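Local structure of quinonprotein alcohol dehydrogenase-like protein (Bacteroides thetaiotaomicron VPI-5482, 4R5O) at residues I205-K219 against Y251-P265. The protein is of unknown function but binds calcium and joins an immunoglobulin-like beta-sandwich domain to a seven-bladed beta-propeller. Sequence-based numbering, arbitrary orientation.
Sequences IRRIDLKSLNNVRIK and YDVNELIAAKEGEAP. With CA (calcium ion), chain K.
Arg207 leaves its strand with CG trans to the backbone N (chi1 -179°) and bends at chi3 (60°), which brings its guanidinium against the carbonyls at the C-terminal end of helix 253-258. There NH1 donates two hydrogen bonds at the edge of the group, to Ala259 O at 2.7 Å, on a lone pair in the carbonyl plane, and to Leu256 O at 2.8 Å, while NH2 adds a weak bond to Ala259 O. Ile257 O lies over one face. At the other end of the helix, Asp252 is the N-cap: OD2 accepts from Glu255 N and OD1 binds the calcium ion.

Ile218 fills the angle between the helix end and the following loop. With CG1 trans to the carbonyl carbon (chi1 -63°), CG2 is turned to the loop, where it touches both Ala259 CB, 3.6 Å away, and Pro265 CD, while the extended CG1 branch carries CD1 to Leu256 O. Ile218 and Lys219 form a classic beta bulge opposite Ile205, whose CD1 meets Tyr251 CE2 at 3.6 Å. The type II turn 260-263 is tied to the edge strand 215-220 by Gly262 N, which donates to Arg217 O at 3.1 Å.

A leucine in place of Arg207 would probably leave the carbonyls of Leu256 and Ala259 without these donors and the helix end less firmly held. The contact thus joins the outer strands of one propeller blade to the helical excursion of the next, and the positive guanidinium probably complements the partial negative charge at the helix C-terminus.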
loop_
_atom_site.group_PDB
_atom_site.type_symbol
_atom_site.label_atom_id
_atom_site.label_comp_id
_atom_site.label_asym_id
_atom_site.label_seq_id
_atom_site.Cartn_x
_atom_site.Cartn_y
_atom_site.Cartn_z
ATOM N N ILE A 205 0.761 23.554 -2.250
ATOM C CA ILE A 205 1.199 22.603 -3.286
ATOM C C ILE A 205 2.724 22.532 -3.328
ATOM O O ILE A 205 3.411 23.554 -3.482
ATOM C CB ILE A 205 0.650 22.944 -4.710
ATOM C CG1 ILE A 205 -0.879 23.155 -4.694
ATOM C CG2 ILE A 205 1.087 21.884 -5.745
ATOM C CD1 ILE A 205 -1.417 23.787 -5.897
ATOM N N ARG A 206 3.235 21.293 -3.263
ATOM C CA ARG A 206 4.654 20.972 -3.382
ATOM C C ARG A 206 4.881 20.032 -4.529
ATOM O O ARG A 206 4.158 19.045 -4.634
ATOM C CB ARG A 206 5.206 20.343 -2.097
ATOM C CG ARG A 206 5.048 21.175 -0.869
ATOM C CD ARG A 206 5.194 20.258 0.303
ATOM N NE ARG A 206 5.074 20.957 1.577
ATOM C CZ ARG A 206 6.110 21.430 2.258
ATOM N NH1 ARG A 206 7.350 21.299 1.778
ATOM N NH2 ARG A 206 5.922 22.045 3.418
ATOM N N ARG A 207 5.865 20.324 -5.390
ATOM C CA ARG A 207 6.262 19.405 -6.453
ATOM C C ARG A 207 7.355 18.555 -5.920
ATOM O O ARG A 207 8.292 19.093 -5.348
ATOM C CB ARG A 207 6.693 20.143 -7.738
ATOM C CG ARG A 207 7.090 19.185 -8.880
ATOM C CD ARG A 207 7.569 19.897 -10.124
ATOM N NE ARG A 207 8.753 20.722 -9.883
ATOM C CZ ARG A 207 8.745 22.052 -9.786
ATOM N NH1 ARG A 207 7.616 22.735 -9.968
ATOM N NH2 ARG A 207 9.868 22.710 -9.547
ATOM N N ILE A 208 7.260 17.253 -6.081
ATOM C CA ILE A 208 8.320 16.347 -5.630
ATOM C C ILE A 208 8.909 15.626 -6.878
ATOM O O ILE A 208 8.167 15.220 -7.777
ATOM C CB ILE A 208 7.828 15.342 -4.518
ATOM C CG1 ILE A 208 9.013 14.477 -3.963
ATOM C CG2 ILE A 208 6.604 14.486 -4.949
ATOM C CD1 ILE A 208 8.830 13.910 -2.588
ATOM N N ASP A 209 10.251 15.548 -6.947
ATOM C CA ASP A 209 10.969 14.812 -8.000
ATOM C C ASP A 209 10.980 13.358 -7.578
ATOM O O ASP A 209 11.472 13.054 -6.497
ATOM C CB ASP A 209 12.383 15.400 -8.204
ATOM C CG ASP A 209 13.193 14.790 -9.336
ATOM O OD1 ASP A 209 13.410 13.555 -9.320
ATOM O OD2 ASP A 209 13.702 15.555 -10.169
ATOM N N LEU A 210 10.404 12.462 -8.373
ATOM C CA LEU A 210 10.263 11.046 -7.984
ATOM C C LEU A 210 11.611 10.253 -8.064
ATOM O O LEU A 210 11.634 9.083 -7.678
ATOM C CB LEU A 210 9.196 10.349 -8.851
ATOM C CG LEU A 210 7.772 10.925 -8.710
ATOM C CD1 LEU A 210 6.798 10.222 -9.602
ATOM C CD2 LEU A 210 7.279 10.876 -7.280
ATOM N N LYS A 211 12.733 10.908 -8.439
ATOM C CA LYS A 211 14.045 10.258 -8.477
ATOM C C LYS A 211 14.915 10.779 -7.325
ATOM O O LYS A 211 15.324 9.978 -6.462
ATOM C CB LYS A 211 14.748 10.457 -9.836
ATOM C CG LYS A 211 13.866 10.177 -11.091
ATOM C CD LYS A 211 13.250 8.751 -11.179
ATOM C CE LYS A 211 12.376 8.587 -12.410
ATOM N NZ LYS A 211 11.707 7.258 -12.446
ATOM N N SER A 212 15.136 12.115 -7.261
ATOM C CA SER A 212 15.968 12.733 -6.206
ATOM C C SER A 212 15.216 12.895 -4.884
ATOM O O SER A 212 15.852 12.938 -3.838
ATOM C CB SER A 212 16.473 14.100 -6.651
ATOM O OG SER A 212 15.404 14.993 -6.897
ATOM N N LEU A 213 13.884 13.048 -4.948
ATOM C CA LEU A 213 12.923 13.223 -3.861
ATOM C C LEU A 213 13.057 14.645 -3.247
ATOM O O LEU A 213 12.561 14.893 -2.142
ATOM C CB LEU A 213 13.015 12.129 -2.772
ATOM C CG LEU A 213 12.702 10.696 -3.236
ATOM C CD1 LEU A 213 12.590 9.767 -2.063
ATOM C CD2 LEU A 213 11.372 10.635 -3.984
ATOM N N ASN A 214 13.620 15.604 -4.018
ATOM C CA ASN A 214 13.614 17.004 -3.620
ATOM C C ASN A 214 12.235 17.553 -3.889
ATOM O O ASN A 214 11.594 17.098 -4.836
ATOM C CB ASN A 214 14.707 17.821 -4.331
ATOM C CG ASN A 214 16.119 17.573 -3.807
ATOM O OD1 ASN A 214 16.378 17.448 -2.587
ATOM N ND2 ASN A 214 17.085 17.597 -4.713
ATOM N N ASN A 215 11.747 18.466 -3.036
ATOM C CA ASN A 215 10.427 19.061 -3.223
ATOM C C ASN A 215 10.553 20.574 -3.249
ATOM O O ASN A 215 11.476 21.137 -2.670
ATOM C CB ASN A 215 9.394 18.610 -2.167
ATOM C CG ASN A 215 9.559 19.199 -0.805
ATOM O OD1 ASN A 215 8.949 20.232 -0.459
ATOM N ND2 ASN A 215 10.358 18.539 0.003
ATOM N N VAL A 216 9.654 21.218 -3.996
ATOM C CA VAL A 216 9.585 22.675 -4.171
ATOM C C VAL A 216 8.210 23.075 -3.731
ATOM O O VAL A 216 7.232 22.499 -4.204
ATOM C CB VAL A 216 9.919 23.148 -5.622
ATOM C CG1 VAL A 216 9.751 24.654 -5.775
ATOM C CG2 VAL A 216 11.321 22.716 -6.057
ATOM N N ARG A 217 8.128 24.033 -2.814
ATOM C CA ARG A 217 6.860 24.547 -2.322
ATOM C C ARG A 217 6.404 25.658 -3.283
ATOM O O ARG A 217 6.904 26.776 -3.228
ATOM C CB ARG A 217 7.034 25.018 -0.868
ATOM C CG ARG A 217 5.752 25.238 -0.135
ATOM C CD ARG A 217 5.976 25.456 1.341
ATOM N NE ARG A 217 4.685 25.650 2.004
ATOM C CZ ARG A 217 4.539 25.916 3.291
ATOM N NH1 ARG A 217 5.602 26.049 4.073
ATOM N NH2 ARG A 217 3.329 26.075 3.807
ATOM N N ILE A 218 5.498 25.306 -4.206
ATOM C CA ILE A 218 4.995 26.190 -5.265
ATOM C C ILE A 218 3.927 27.134 -4.722
ATOM O O ILE A 218 4.024 28.340 -4.872
ATOM C CB ILE A 218 4.431 25.334 -6.413
ATOM C CG1 ILE A 218 5.512 24.473 -7.055
ATOM C CG2 ILE A 218 3.757 26.220 -7.445
ATOM C CD1 ILE A 218 4.835 23.325 -7.848
ATOM N N LYS A 219 2.912 26.585 -4.105
ATOM C CA LYS A 219 1.826 27.357 -3.529
ATOM C C LYS A 219 1.817 27.106 -2.032
ATOM O O LYS A 219 1.943 25.966 -1.571
ATOM C CB LYS A 219 0.489 26.982 -4.206
ATOM C CG LYS A 219 -0.715 27.817 -3.774
ATOM C CD LYS A 219 -1.926 27.427 -4.584
ATOM C CE LYS A 219 -3.141 28.264 -4.291
ATOM N NZ LYS A 219 -4.312 27.844 -5.117
ATOM N N TYR A 251 -5.654 22.344 -12.120
ATOM C CA TYR A 251 -4.370 22.990 -12.375
ATOM C C TYR A 251 -3.788 22.400 -13.657
ATOM O O TYR A 251 -4.213 21.327 -14.084
ATOM C CB TYR A 251 -3.427 22.793 -11.155
ATOM C CG TYR A 251 -3.988 23.291 -9.835
ATOM C CD1 TYR A 251 -4.929 22.543 -9.130
ATOM C CD2 TYR A 251 -3.528 24.476 -9.256
ATOM C CE1 TYR A 251 -5.486 23.014 -7.942
ATOM C CE2 TYR A 251 -4.039 24.932 -8.036
ATOM C CZ TYR A 251 -5.018 24.194 -7.382
ATOM O OH TYR A 251 -5.562 24.619 -6.187
ATOM N N ASP A 252 -2.847 23.093 -14.282
ATOM C CA ASP A 252 -2.215 22.597 -15.500
ATOM C C ASP A 252 -0.977 21.793 -15.110
ATOM O O ASP A 252 -0.161 22.300 -14.338
ATOM C CB ASP A 252 -1.878 23.769 -16.432
ATOM C CG ASP A 252 -1.331 23.354 -17.764
ATOM O OD1 ASP A 252 -2.134 22.951 -18.632
ATOM O OD2 ASP A 252 -0.101 23.467 -17.959
ATOM N N VAL A 253 -0.848 20.544 -15.615
ATOM C CA VAL A 253 0.274 19.650 -15.288
ATOM C C VAL A 253 1.605 20.324 -15.686
ATOM O O VAL A 253 2.519 20.356 -14.875
ATOM C CB VAL A 253 0.103 18.252 -15.961
ATOM C CG1 VAL A 253 1.380 17.412 -15.918
ATOM C CG2 VAL A 253 -1.065 17.483 -15.337
ATOM N N ASN A 254 1.699 20.895 -16.887
ATOM C CA ASN A 254 2.934 21.534 -17.382
ATOM C C ASN A 254 3.307 22.776 -16.572
ATOM O O ASN A 254 4.504 22.993 -16.329
ATOM C CB ASN A 254 2.799 21.909 -18.851
ATOM C CG ASN A 254 2.734 20.706 -19.742
ATOM O OD1 ASN A 254 3.345 19.660 -19.449
ATOM N ND2 ASN A 254 2.008 20.832 -20.845
ATOM N N GLU A 255 2.296 23.572 -16.132
ATOM C CA GLU A 255 2.519 24.748 -15.279
ATOM C C GLU A 255 3.059 24.311 -13.893
ATOM O O GLU A 255 3.985 24.933 -13.371
ATOM C CB GLU A 255 1.238 25.552 -15.143
ATOM C CG GLU A 255 1.403 26.810 -14.318
ATOM C CD GLU A 255 0.192 27.718 -14.227
ATOM O OE1 GLU A 255 -0.888 27.362 -14.756
ATOM O OE2 GLU A 255 0.337 28.813 -13.640
ATOM N N LEU A 256 2.514 23.216 -13.343
ATOM C CA LEU A 256 2.933 22.623 -12.064
ATOM C C LEU A 256 4.352 22.092 -12.126
ATOM O O LEU A 256 5.074 22.223 -11.145
ATOM C CB LEU A 256 1.985 21.475 -11.648
ATOM C CG LEU A 256 0.574 21.887 -11.258
ATOM C CD1 LEU A 256 -0.321 20.704 -11.204
ATOM C CD2 LEU A 256 0.563 22.600 -9.949
ATOM N N ILE A 257 4.758 21.513 -13.270
ATOM C CA ILE A 257 6.105 20.954 -13.471
ATOM C C ILE A 257 7.151 22.093 -13.565
ATOM O O ILE A 257 8.240 21.953 -12.989
ATOM C CB ILE A 257 6.133 20.050 -14.725
ATOM C CG1 ILE A 257 5.361 18.733 -14.439
ATOM C CG2 ILE A 257 7.572 19.748 -15.171
ATOM C CD1 ILE A 257 5.132 17.809 -15.600
ATOM N N ALA A 258 6.807 23.207 -14.241
ATOM C CA ALA A 258 7.696 24.348 -14.515
ATOM C C ALA A 258 7.764 25.390 -13.377
ATOM O O ALA A 258 8.728 26.157 -13.317
ATOM C CB ALA A 258 7.211 25.056 -15.767
ATOM N N ALA A 259 6.725 25.470 -12.541
ATOM C CA ALA A 259 6.612 26.446 -11.460
ATOM C C ALA A 259 7.822 26.415 -10.496
ATOM O O ALA A 259 8.231 25.347 -10.026
ATOM C CB ALA A 259 5.336 26.193 -10.671
ATOM N N LYS A 260 8.378 27.600 -10.220
ATOM C CA LYS A 260 9.487 27.791 -9.276
ATOM C C LYS A 260 8.906 28.018 -7.875
ATOM O O LYS A 260 7.701 28.251 -7.757
ATOM C CB LYS A 260 10.395 28.973 -9.714
ATOM C CG LYS A 260 11.128 28.802 -11.048
ATOM C CD LYS A 260 11.698 30.130 -11.524
ATOM C CE LYS A 260 12.268 30.087 -12.927
ATOM N NZ LYS A 260 12.636 31.443 -13.452
ATOM N N GLU A 261 9.749 27.982 -6.827
ATOM C CA GLU A 261 9.336 28.205 -5.436
ATOM C C GLU A 261 8.527 29.514 -5.331
ATOM O O GLU A 261 9.008 30.577 -5.751
ATOM C CB GLU A 261 10.570 28.235 -4.511
ATOM C CG GLU A 261 10.256 28.434 -3.031
ATOM C CD GLU A 261 11.434 28.511 -2.072
ATOM O OE1 GLU A 261 12.535 28.012 -2.408
ATOM O OE2 GLU A 261 11.233 29.025 -0.949
ATOM N N GLY A 262 7.285 29.386 -4.858
ATOM C CA GLY A 262 6.372 30.505 -4.678
ATOM C C GLY A 262 5.502 30.877 -5.865
ATOM O O GLY A 262 4.501 31.577 -5.671
ATOM N N GLU A 263 5.855 30.420 -7.098
ATOM C CA GLU A 263 5.094 30.753 -8.314
ATOM C C GLU A 263 3.768 29.985 -8.370
ATOM O O GLU A 263 3.621 29.102 -9.221
ATOM C CB GLU A 263 5.899 30.462 -9.594
ATOM C CG GLU A 263 7.136 31.303 -9.860
ATOM C CD GLU A 263 7.849 30.982 -11.170
ATOM O OE1 GLU A 263 7.502 29.964 -11.823
ATOM O OE2 GLU A 263 8.776 31.746 -11.531
ATOM N N ALA A 264 2.793 30.334 -7.501
ATOM C CA ALA A 264 1.477 29.676 -7.430
ATOM C C ALA A 264 0.850 29.555 -8.822
ATOM O O ALA A 264 0.810 30.533 -9.576
ATOM C CB ALA A 264 0.534 30.430 -6.492
ATOM N N PRO A 265 0.433 28.337 -9.211
ATOM C CA PRO A 265 -0.141 28.162 -10.553
ATOM C C PRO A 265 -1.623 28.557 -10.611
ATOM O O PRO A 265 -2.282 28.687 -9.584
ATOM C CB PRO A 265 0.045 26.665 -10.801
ATOM C CG PRO A 265 -0.074 26.045 -9.437
ATOM C CD PRO A 265 0.426 27.064 -8.446
HETATM CA CA CA K . -1.756 21.872 -20.850
HETATM O O HOH W 1 -3.324 29.149 -7.293
HETATM O O HOH W 2 -6.963 26.893 -4.049
HETATM O O HOH W 3 0.189 23.069 -20.574
HETATM O O HOH W 4 -4.277 20.663 -21.418
HETATM O O HOH W 5 -2.193 24.381 -21.156
HETATM O O HOH W 6 -0.295 19.565 -20.294
#